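Chorismatase (Streptomyces hygroscopicus, PDB 4BPS) hydrolyses chorismate to pyruvate and a dihydroxycyclohexadiene carboxylic acid, a step in the biosynthesis of the immunosuppressants FK506 and FK520. Local coordinates at residues D35-G45 with A71-P81; A179-G187 with H327-E338. All coordinates share one frame; numbering follows the deposited sequence.

Contact 1 of 2, residues D35-G45 with A71-P81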
loop_
_atom_site.group_PDB
_atom_site.type_symbol
_atom_site.label_atom_id
_atom_site.label_comp_id
_atom_site.label_asym_id
_atom_site.label_seq_id
_atom_site.Cartn_x
_atom_site.Cartn_y
_atom_site.Cartn_z
ATOM N N ASP A 35 -1.589 -24.175 -0.765
ATOM C CA ASP A 35 -2.270 -23.420 0.260
ATOM C C ASP A 35 -3.559 -22.774 -0.283
ATOM O O ASP A 35 -3.513 -21.797 -1.042
ATOM C CB ASP A 35 -1.288 -22.355 0.748
ATOM C CG ASP A 35 -1.816 -21.526 1.887
ATOM O OD1 ASP A 35 -3.005 -21.735 2.267
ATOM O OD2 ASP A 35 -1.042 -20.657 2.357
ATOM N N GLU A 36 -4.711 -23.294 0.142
ATOM C CA GLU A 36 -6.004 -22.844 -0.377
ATOM C C GLU A 36 -6.318 -21.409 0.047
ATOM O O GLU A 36 -7.292 -20.842 -0.442
ATOM C CB GLU A 36 -7.147 -23.760 0.070
ATOM C CG GLU A 36 -7.423 -23.714 1.538
ATOM C CD GLU A 36 -8.583 -24.599 1.978
ATOM O OE1 GLU A 36 -9.107 -25.421 1.178
ATOM O OE2 GLU A 36 -8.985 -24.460 3.155
ATOM N N THR A 37 -5.534 -20.834 0.955
ATOM C CA THR A 37 -5.856 -19.511 1.478
ATOM C C THR A 37 -5.379 -18.359 0.591
ATOM O O THR A 37 -5.631 -17.198 0.919
ATOM C CB THR A 37 -5.237 -19.315 2.883
ATOM O OG1 THR A 37 -3.809 -19.318 2.793
ATOM C CG2 THR A 37 -5.707 -20.404 3.868
ATOM N N VAL A 38 -4.710 -18.643 -0.521
ATOM C CA VAL A 38 -4.207 -17.579 -1.392
ATOM C C VAL A 38 -5.361 -16.793 -1.989
ATOM O O VAL A 38 -6.273 -17.368 -2.583
ATOM C CB VAL A 38 -3.317 -18.171 -2.515
ATOM C CG1 VAL A 38 -2.959 -17.127 -3.551
ATOM C CG2 VAL A 38 -2.036 -18.753 -1.939
ATOM N N LEU A 39 -5.296 -15.475 -1.832
ATOM C CA LEU A 39 -6.266 -14.550 -2.404
ATOM C C LEU A 39 -5.725 -13.965 -3.696
ATOM O O LEU A 39 -6.430 -13.948 -4.687
ATOM C CB LEU A 39 -6.565 -13.396 -1.451
ATOM C CG LEU A 39 -7.649 -13.498 -0.415
ATOM C CD1 LEU A 39 -7.591 -12.276 0.468
ATOM C CD2 LEU A 39 -9.018 -13.565 -1.112
ATOM N N GLY A 40 -4.487 -13.482 -3.686
ATOM C CA GLY A 40 -3.969 -12.795 -4.852
ATOM C C GLY A 40 -2.487 -12.556 -4.713
ATOM O O GLY A 40 -1.928 -12.754 -3.631
ATOM N N LEU A 41 -1.868 -12.126 -5.810
ATOM C CA LEU A 41 -0.419 -12.087 -5.915
ATOM C C LEU A 41 0.035 -10.848 -6.670
ATOM O O LEU A 41 -0.504 -10.535 -7.735
ATOM C CB LEU A 41 0.076 -13.336 -6.687
ATOM C CG LEU A 41 -0.309 -14.739 -6.215
ATOM C CD1 LEU A 41 -1.562 -15.195 -6.918
ATOM C CD2 LEU A 41 0.827 -15.665 -6.502
ATOM N N ILE A 42 1.048 -10.175 -6.134
ATOM C CA ILE A 42 1.675 -9.034 -6.797
ATOM C C ILE A 42 3.150 -9.358 -6.987
ATOM O O ILE A 42 3.876 -9.576 -6.011
ATOM C CB ILE A 42 1.535 -7.737 -5.964
ATOM C CG1 ILE A 42 0.055 -7.446 -5.661
ATOM C CG2 ILE A 42 2.234 -6.588 -6.669
ATOM C CD1 ILE A 42 -0.813 -7.201 -6.888
ATOM N N GLU A 43 3.567 -9.414 -8.248
ATOM C CA GLU A 43 4.963 -9.724 -8.582
ATOM C C GLU A 43 5.776 -8.446 -8.712
ATOM O O GLU A 43 5.598 -7.665 -9.646
ATOM C CB GLU A 43 5.025 -10.523 -9.884
ATOM C CG GLU A 43 4.211 -11.798 -9.785
ATOM C CD GLU A 43 4.218 -12.607 -11.047
ATOM O OE1 GLU A 43 4.251 -12.012 -12.144
ATOM O OE2 GLU A 43 4.170 -13.847 -10.948
ATOM N N HIS A 44 6.661 -8.200 -7.747
ATOM C CA HIS A 44 7.570 -7.057 -7.787
ATOM C C HIS A 44 8.813 -7.444 -8.545
ATOM O O HIS A 44 9.412 -8.470 -8.275
ATOM C CB HIS A 44 7.967 -6.670 -6.360
ATOM C CG HIS A 44 6.815 -6.145 -5.574
ATOM N ND1 HIS A 44 6.360 -4.848 -5.702
ATOM C CD2 HIS A 44 5.990 -6.775 -4.705
ATOM C CE1 HIS A 44 5.298 -4.707 -4.924
ATOM N NE2 HIS A 44 5.060 -5.855 -4.302
ATOM N N GLY A 45 9.219 -6.643 -9.513
ATOM C CA GLY A 45 10.358 -7.018 -10.325
ATOM C C GLY A 45 10.674 -5.931 -11.338
ATOM O O GLY A 45 10.357 -4.753 -11.121
ATOM N N ALA A 71 13.608 -9.227 -7.249
ATOM C CA ALA A 71 12.226 -9.564 -7.543
ATOM C C ALA A 71 11.702 -10.533 -6.506
ATOM O O ALA A 71 12.453 -11.377 -6.013
ATOM C CB ALA A 71 12.113 -10.170 -8.941
ATOM N N PHE A 72 10.416 -10.427 -6.172
ATOM C CA PHE A 72 9.778 -11.385 -5.272
ATOM C C PHE A 72 8.281 -11.253 -5.463
ATOM O O PHE A 72 7.804 -10.296 -6.095
ATOM C CB PHE A 72 10.165 -11.135 -3.788
ATOM C CG PHE A 72 9.470 -9.953 -3.180
ATOM C CD1 PHE A 72 9.908 -8.651 -3.435
ATOM C CD2 PHE A 72 8.369 -10.128 -2.359
ATOM C CE1 PHE A 72 9.241 -7.569 -2.872
ATOM C CE2 PHE A 72 7.702 -9.063 -1.802
ATOM C CZ PHE A 72 8.143 -7.772 -2.058
ATOM N N THR A 73 7.521 -12.213 -4.930
ATOM C CA THR A 73 6.066 -12.167 -5.000
ATOM C C THR A 73 5.472 -11.872 -3.630
ATOM O O THR A 73 5.791 -12.519 -2.614
ATOM C CB THR A 73 5.496 -13.490 -5.527
ATOM O OG1 THR A 73 6.100 -13.754 -6.790
ATOM C CG2 THR A 73 3.984 -13.432 -5.736
ATOM N N GLU A 74 4.626 -10.853 -3.611
ATOM C CA GLU A 74 3.843 -10.485 -2.437
ATOM C C GLU A 74 2.502 -11.210 -2.554
ATOM O O GLU A 74 1.733 -10.943 -3.476
ATOM C CB GLU A 74 3.649 -8.968 -2.449
ATOM C CG GLU A 74 2.658 -8.406 -1.452
ATOM C CD GLU A 74 2.443 -6.918 -1.646
ATOM O OE1 GLU A 74 3.392 -6.211 -2.075
ATOM O OE2 GLU A 74 1.315 -6.432 -1.377
ATOM N N VAL A 75 2.226 -12.138 -1.631
ATOM C CA VAL A 75 1.041 -12.982 -1.708
ATOM C C VAL A 75 0.104 -12.640 -0.550
ATOM O O VAL A 75 0.507 -12.697 0.611
ATOM C CB VAL A 75 1.399 -14.485 -1.646
ATOM C CG1 VAL A 75 0.157 -15.320 -1.915
ATOM C CG2 VAL A 75 2.529 -14.841 -2.642
ATOM N N TRP A 76 -1.137 -12.300 -0.883
ATOM C CA TRP A 76 -2.171 -12.054 0.116
ATOM C C TRP A 76 -3.008 -13.312 0.299
ATOM O O TRP A 76 -3.332 -14.023 -0.667
ATOM C CB TRP A 76 -3.001 -10.825 -0.267
ATOM C CG TRP A 76 -2.192 -9.616 0.023
ATOM C CD1 TRP A 76 -1.378 -8.944 -0.838
ATOM C CD2 TRP A 76 -2.009 -9.030 1.310
ATOM N NE1 TRP A 76 -0.707 -7.937 -0.155
ATOM C CE2 TRP A 76 -1.081 -7.983 1.169
ATOM C CE3 TRP A 76 -2.546 -9.290 2.574
ATOM C CZ2 TRP A 76 -0.690 -7.185 2.248
ATOM C CZ3 TRP A 76 -2.161 -8.493 3.639
ATOM C CH2 TRP A 76 -1.245 -7.457 3.471
ATOM N N HIS A 77 -3.344 -13.560 1.553
ATOM C CA HIS A 77 -4.060 -14.747 2.007
ATOM C C HIS A 77 -5.221 -14.340 2.905
ATOM O O HIS A 77 -5.188 -13.270 3.533
ATOM C CB HIS A 77 -3.139 -15.593 2.889
ATOM C CG HIS A 77 -1.982 -16.213 2.177
ATOM N ND1 HIS A 77 -1.945 -17.556 1.882
ATOM C CD2 HIS A 77 -0.801 -15.697 1.746
ATOM C CE1 HIS A 77 -0.791 -17.841 1.289
ATOM N NE2 HIS A 77 -0.093 -16.727 1.180
ATOM N N ALA A 78 -6.203 -15.223 3.035
ATOM C CA ALA A 78 -7.149 -15.099 4.147
ATOM C C ALA A 78 -7.647 -16.488 4.504
ATOM O O ALA A 78 -7.164 -17.083 5.457
ATOM C CB ALA A 78 -8.300 -14.140 3.789
ATOM N N GLN A 79 -8.611 -16.982 3.749
ATOM C CA GLN A 79 -8.999 -18.383 3.796
ATOM C C GLN A 79 -9.464 -18.724 2.392
ATOM O O GLN A 79 -9.392 -17.876 1.498
ATOM C CB GLN A 79 -10.059 -18.648 4.861
ATOM C CG GLN A 79 -11.386 -17.993 4.649
ATOM C CD GLN A 79 -12.212 -17.958 5.948
ATOM O OE1 GLN A 79 -12.321 -16.901 6.585
ATOM N NE2 GLN A 79 -12.826 -19.080 6.313
ATOM N N ARG A 80 -9.907 -19.960 2.174
ATOM C CA ARG A 80 -10.292 -20.384 0.841
ATOM C C ARG A 80 -11.246 -19.387 0.181
ATOM O O ARG A 80 -12.327 -19.156 0.690
ATOM C CB ARG A 80 -10.968 -21.755 0.976
ATOM C CG ARG A 80 -11.528 -22.309 -0.324
ATOM C CD ARG A 80 -12.154 -23.712 -0.154
ATOM N NE ARG A 80 -13.086 -23.830 0.985
ATOM C CZ ARG A 80 -14.368 -23.446 0.961
ATOM N NH1 ARG A 80 -14.893 -22.929 -0.137
ATOM N NH2 ARG A 80 -15.145 -23.607 2.032
ATOM N N PRO A 81 -10.865 -18.808 -0.964
ATOM C CA PRO A 81 -11.805 -17.879 -1.590
ATOM C C PRO A 81 -13.047 -18.614 -2.075
ATOM O O PRO A 81 -12.978 -19.748 -2.579
ATOM C CB PRO A 81 -11.016 -17.326 -2.774
ATOM C CG PRO A 81 -9.564 -17.410 -2.307
ATOM C CD PRO A 81 -9.522 -18.713 -1.565
HETATM O O HOH W 1 -9.737 -22.031 4.227
HETATM O O HOH W 2 -11.677 -25.235 3.172
HETATM O O HOH W 3 4.606 -15.247 -8.622
#

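Contact 2 of 2, residues A179-G187 with H327-E338. With 3EB (3-(2-carboxyethyl)benzoic acid), chain B.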
loop_
_atom_site.group_PDB
_atom_site.type_symbol
_atom_site.label_atom_id
_atom_site.label_comp_id
_atom_site.label_asym_id
_atom_site.label_seq_id
_atom_site.Cartn_x
_atom_site.Cartn_y
_atom_site.Cartn_z
ATOM N N ALA A 179 -2.302 3.351 3.053
ATOM C CA ALA A 179 -1.982 3.435 1.632
ATOM C C ALA A 179 -0.489 3.470 1.376
ATOM O O ALA A 179 0.326 3.718 2.282
ATOM C CB ALA A 179 -2.637 4.697 1.011
ATOM N N THR A 180 -0.158 3.222 0.118
ATOM C CA THR A 180 1.161 3.460 -0.458
ATOM C C THR A 180 0.974 4.193 -1.771
ATOM O O THR A 180 0.074 3.840 -2.540
ATOM C CB THR A 180 1.861 2.136 -0.714
ATOM O OG1 THR A 180 2.093 1.523 0.555
ATOM C CG2 THR A 180 3.176 2.288 -1.473
ATOM N N GLY A 181 1.817 5.204 -2.020
ATOM C CA GLY A 181 1.868 5.925 -3.288
ATOM C C GLY A 181 3.327 5.984 -3.695
ATOM O O GLY A 181 4.079 6.824 -3.195
ATOM N N ILE A 182 3.750 5.072 -4.565
ATOM C CA ILE A 182 5.173 4.839 -4.766
ATOM C C ILE A 182 5.446 4.714 -6.256
ATOM O O ILE A 182 4.530 4.405 -7.025
ATOM C CB ILE A 182 5.593 3.554 -3.975
ATOM C CG1 ILE A 182 7.082 3.547 -3.682
ATOM C CG2 ILE A 182 5.137 2.266 -4.702
ATOM C CD1 ILE A 182 7.455 4.534 -2.602
ATOM N N GLY A 183 6.690 4.952 -6.675
ATOM C CA GLY A 183 7.021 4.908 -8.092
ATOM C C GLY A 183 7.116 3.509 -8.655
ATOM O O GLY A 183 7.307 2.512 -7.952
ATOM N N ALA A 184 6.993 3.466 -9.972
ATOM C CA ALA A 184 7.364 2.301 -10.762
ATOM C C ALA A 184 8.172 2.791 -11.969
ATOM O O ALA A 184 8.075 3.951 -12.374
ATOM C CB ALA A 184 6.110 1.529 -11.212
ATOM N N HIS A 185 8.912 1.871 -12.584
ATOM C CA HIS A 185 9.807 2.221 -13.681
ATOM C C HIS A 185 9.162 2.024 -15.060
ATOM O O HIS A 185 9.821 2.227 -16.076
ATOM C CB HIS A 185 11.095 1.403 -13.604
ATOM C CG HIS A 185 11.838 1.592 -12.318
ATOM N ND1 HIS A 185 12.730 2.623 -12.122
ATOM C CD2 HIS A 185 11.772 0.912 -11.144
ATOM C CE1 HIS A 185 13.201 2.551 -10.884
ATOM N NE2 HIS A 185 12.629 1.530 -10.270
ATOM N N GLY A 186 7.883 1.654 -15.079
ATOM C CA GLY A 186 7.104 1.517 -16.289
ATOM C C GLY A 186 5.740 1.010 -15.884
ATOM O O GLY A 186 5.519 0.659 -14.733
ATOM N N GLY A 187 4.805 0.977 -16.829
ATOM C CA GLY A 187 3.536 0.322 -16.605
ATOM C C GLY A 187 2.398 1.135 -16.034
ATOM O O GLY A 187 1.529 0.570 -15.355
ATOM N N HIS A 327 14.206 -0.792 -5.286
ATOM C CA HIS A 327 14.823 0.415 -5.790
ATOM C C HIS A 327 13.818 1.145 -6.672
ATOM O O HIS A 327 13.574 0.697 -7.812
ATOM C CB HIS A 327 16.062 0.046 -6.580
ATOM C CG HIS A 327 16.704 1.212 -7.230
ATOM N ND1 HIS A 327 17.353 1.120 -8.438
ATOM C CD2 HIS A 327 16.756 2.514 -6.854
ATOM C CE1 HIS A 327 17.802 2.318 -8.767
ATOM N NE2 HIS A 327 17.449 3.180 -7.828
ATOM N N THR A 328 13.210 2.217 -6.169
ATOM C CA THR A 328 12.180 2.924 -6.916
ATOM C C THR A 328 11.948 4.299 -6.275
ATOM O O THR A 328 12.354 4.548 -5.143
ATOM C CB THR A 328 10.896 2.076 -6.959
ATOM O OG1 THR A 328 10.072 2.526 -8.042
ATOM C CG2 THR A 328 10.132 2.133 -5.632
ATOM N N ASP A 329 11.317 5.189 -7.031
ATOM C CA ASP A 329 11.094 6.559 -6.584
ATOM C C ASP A 329 9.950 6.692 -5.578
ATOM O O ASP A 329 9.087 5.809 -5.460
ATOM C CB ASP A 329 10.806 7.453 -7.782
ATOM C CG ASP A 329 12.042 7.744 -8.644
ATOM O OD1 ASP A 329 13.160 7.332 -8.317
ATOM O OD2 ASP A 329 11.901 8.464 -9.636
ATOM N N ILE A 330 9.984 7.812 -4.844
ATOM C CA ILE A 330 9.017 8.118 -3.803
ATOM C C ILE A 330 8.111 9.285 -4.270
ATOM O O ILE A 330 8.445 10.008 -5.216
ATOM C CB ILE A 330 9.750 8.516 -2.485
ATOM C CG1 ILE A 330 11.029 7.671 -2.265
ATOM C CG2 ILE A 330 8.781 8.473 -1.271
ATOM C CD1 ILE A 330 10.808 6.177 -2.017
ATOM N N ALA A 331 6.970 9.488 -3.601
ATOM C CA ALA A 331 5.974 10.455 -4.052
ATOM C C ALA A 331 6.482 11.888 -4.180
ATOM O O ALA A 331 5.951 12.624 -5.013
ATOM C CB ALA A 331 4.772 10.440 -3.104
ATOM N N ARG A 332 7.440 12.295 -3.330
ATOM C CA ARG A 332 8.129 13.588 -3.491
ATOM C C ARG A 332 9.559 13.320 -3.899
ATOM O O ARG A 332 10.199 12.416 -3.350
ATOM C CB ARG A 332 8.203 14.381 -2.185
ATOM C CG ARG A 332 6.884 14.653 -1.543
ATOM C CD ARG A 332 7.073 15.353 -0.227
ATOM N NE ARG A 332 5.787 15.547 0.420
ATOM C CZ ARG A 332 5.641 16.019 1.648
ATOM N NH1 ARG A 332 6.702 16.308 2.430
ATOM N NH2 ARG A 332 4.417 16.182 2.120
ATOM N N GLU A 333 10.089 14.133 -4.814
ATOM C CA GLU A 333 11.476 14.011 -5.246
ATOM C C GLU A 333 12.441 14.028 -4.051
ATOM O O GLU A 333 13.416 13.272 -4.061
ATOM C CB GLU A 333 11.861 15.118 -6.245
ATOM C CG GLU A 333 13.324 15.058 -6.747
ATOM C CD GLU A 333 13.582 13.929 -7.747
ATOM O OE1 GLU A 333 12.636 13.452 -8.431
ATOM O OE2 GLU A 333 14.757 13.514 -7.861
ATOM N N ASP A 334 12.160 14.858 -3.033
ATOM C CA ASP A 334 13.089 14.953 -1.905
ATOM C C ASP A 334 12.938 13.881 -0.825
ATOM O O ASP A 334 13.711 13.882 0.136
ATOM C CB ASP A 334 13.091 16.361 -1.283
ATOM C CG ASP A 334 11.785 16.752 -0.617
ATOM O OD1 ASP A 334 10.913 15.891 -0.362
ATOM O OD2 ASP A 334 11.675 17.959 -0.276
ATOM N N LEU A 335 11.995 12.963 -1.003
ATOM C CA LEU A 335 11.924 11.786 -0.149
ATOM C C LEU A 335 12.780 10.696 -0.766
ATOM O O LEU A 335 12.696 10.423 -1.971
ATOM C CB LEU A 335 10.474 11.332 0.050
ATOM C CG LEU A 335 9.603 12.337 0.819
ATOM C CD1 LEU A 335 8.144 11.891 0.791
ATOM C CD2 LEU A 335 10.093 12.540 2.265
ATOM N N LEU A 336 13.588 10.065 0.081
ATOM C CA LEU A 336 14.638 9.165 -0.360
ATOM C C LEU A 336 14.391 7.707 -0.001
ATOM O O LEU A 336 15.088 6.810 -0.498
ATOM C CB LEU A 336 15.961 9.605 0.278
ATOM C CG LEU A 336 16.339 11.071 0.021
ATOM C CD1 LEU A 336 17.565 11.459 0.828
ATOM C CD2 LEU A 336 16.554 11.316 -1.457
ATOM N N VAL A 337 13.435 7.472 0.906
ATOM C CA VAL A 337 13.185 6.142 1.448
ATOM C C VAL A 337 11.803 6.126 2.076
ATOM O O VAL A 337 11.353 7.148 2.624
ATOM C CB VAL A 337 14.264 5.774 2.500
ATOM C CG1 VAL A 337 14.373 6.824 3.644
ATOM C CG2 VAL A 337 14.023 4.354 3.069
ATOM N N GLU A 338 11.107 4.991 1.992
ATOM C CA GLU A 338 9.882 4.797 2.754
ATOM C C GLU A 338 9.777 3.329 3.152
ATOM O O GLU A 338 10.361 2.461 2.494
ATOM C CB GLU A 338 8.639 5.115 1.943
ATOM C CG GLU A 338 8.406 6.560 1.735
ATOM C CD GLU A 338 7.064 6.795 1.084
ATOM O OE1 GLU A 338 6.587 5.881 0.343
ATOM O OE2 GLU A 338 6.469 7.861 1.282
HETATM C C 3EB B . 3.557 11.110 2.814
HETATM O O 3EB B . 2.830 11.965 2.296
HETATM C CA 3EB B . 4.561 10.326 2.016
HETATM O OAB 3EB B . -0.385 9.084 -2.019
HETATM O OAD 3EB B . -1.106 7.082 -1.392
HETATM C CAE 3EB B . 2.754 7.890 1.726
HETATM C CAF 3EB B . 1.716 6.966 1.723
HETATM C CAG 3EB B . 2.838 8.864 0.730
HETATM C CAH 3EB B . 0.757 6.991 0.725
HETATM C CAL 3EB B . -0.274 8.063 -1.311
HETATM C CAM 3EB B . 1.851 8.888 -0.256
HETATM C CAN 3EB B . 0.799 7.972 -0.261
HETATM O OXT 3EB B . 3.548 10.875 4.082
HETATM C C2 3EB B . 3.988 9.856 0.662
HETATM O O HOH W 4 4.155 6.307 -0.606
#

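Contact 1 of 2, residues D35-G45 with A71-P81
Two successive amides grip the carbonyl oxygen of Trp76, Leu39 N at 2.7 Å and Gly40 N at a longer 3.3 Å, which puts a classic beta bulge into strand 38-44. From there the antiparallel pairing with strand 72-77 continues regularly to His44 and Phe72. Past the other side of the bulge, His77 ND1 donates almost in its ring plane to Thr37 OG1, 2.7 Å away. That hydroxyl donates in turn to Asp35 OD1 at 2.6 Å; the same oxygen accepts Thr37 N from the same face of the carboxylate, closing an Asx turn. Near the opposite end, His44 NE2 gives a fairly straight bond (162°) to Glu74 OE1 at 2.8 Å, arriving on the anti side but tilted out of the carboxylate plane. Lys297 forms a salt bridge with that oxygen. Glu74 OE2 turns its anti lone pair to Trp76 NE1, so both oxygens are tied and the carboxylate cannot easily rotate. The Phe72 ring lies nearly parallel to that of His44 (19°), but slid so far that they barely overlap. Within the five-stranded mixed sheet, strand 38-44 runs between 72-77 and 57-62, while strand 21-25 flanks 72-77 on its other side. The face bearing Trp76 and His44 packs on Phe100, Trp138 and Tyr140 from strands 98-105 and 133-142.

Contact 2 of 2, residues A179-G187 with H327-E338
Strand 179-184, at the border of a six-stranded sheet in this YjgF-type fold, meets the loop that leads into strand 337-343 through a backbone bond from Gly183 N to Asp329 O, 2.8 Å long, with the donor above the carbonyl plane. Gly183 has no side chain, which lets the carbonyl of Asp329 come in close. Thr328 clamps the same residue from the loop side: its OG1, set anti to its own backbone N (chi1 -160°), donates to Gly183 O at 2.8 Å, standing over the carbonyl plane instead of lying on a lone pair. Farther along, His185 NE2 reaches a lone pair of His327 O at 2.8 Å, with the oxygen near the plane of the imidazole. The edge of the His185 ring also turns toward the face of His327, their planes 54° apart, while His327 ND1 is hydrogen-bonded to Thr66.

Between these polar ties and the pocket lies Ile182. Its CD1 rests on Ile330 CD1 at 3.8 Å and on Glu338 OE1 at 3.4 Å, and Tyr299 of strand 296-300 touches both isoleucines. Here the contact becomes the wall of the active site. Glu338, the proton acceptor, has a side chain extended beyond CG, and a water donates to its OE1 at 2.6 Å. That water also donates to Gly181 O and accepts from Gly181 N, linking the acid to the strand backbone. The bound 3-(2-carboxyethyl)benzoic acid lies against Gly181, whose bare CA leaves it room, and against Ala331 CB. Tyr155, Tyr215, Arg162 and Arg228 hydrogen-bond the ligand. Beside the ligand's carboxyethyl arm, the second carboxylate oxygen, Glu338 OE2, sits 3.2 Å from its carbon CA.

In the fold
Contact 1 closes in the chain before contact 2 opens. Their centres are 22 Å apart, and their nearest atoms, about 6 Å apart, do not touch. Intermediate residues join them: His44 and Phe72 pack on Leu326, just ahead of His327, and Lys297, the partner of Glu74, shares strand 296-300 with Tyr299, which touches Ile182 and Thr328. Thr64 and Thr66 hydrogen-bond His44 and His327 respectively. Only contact 2 builds the pocket, bringing together Gly181, Ala331 and the catalytic Glu338. Contact 1 lies farther off, with the side chain of His44 about 12 Å from that of Glu338 and that of Glu74 about 14 Å from the ligand.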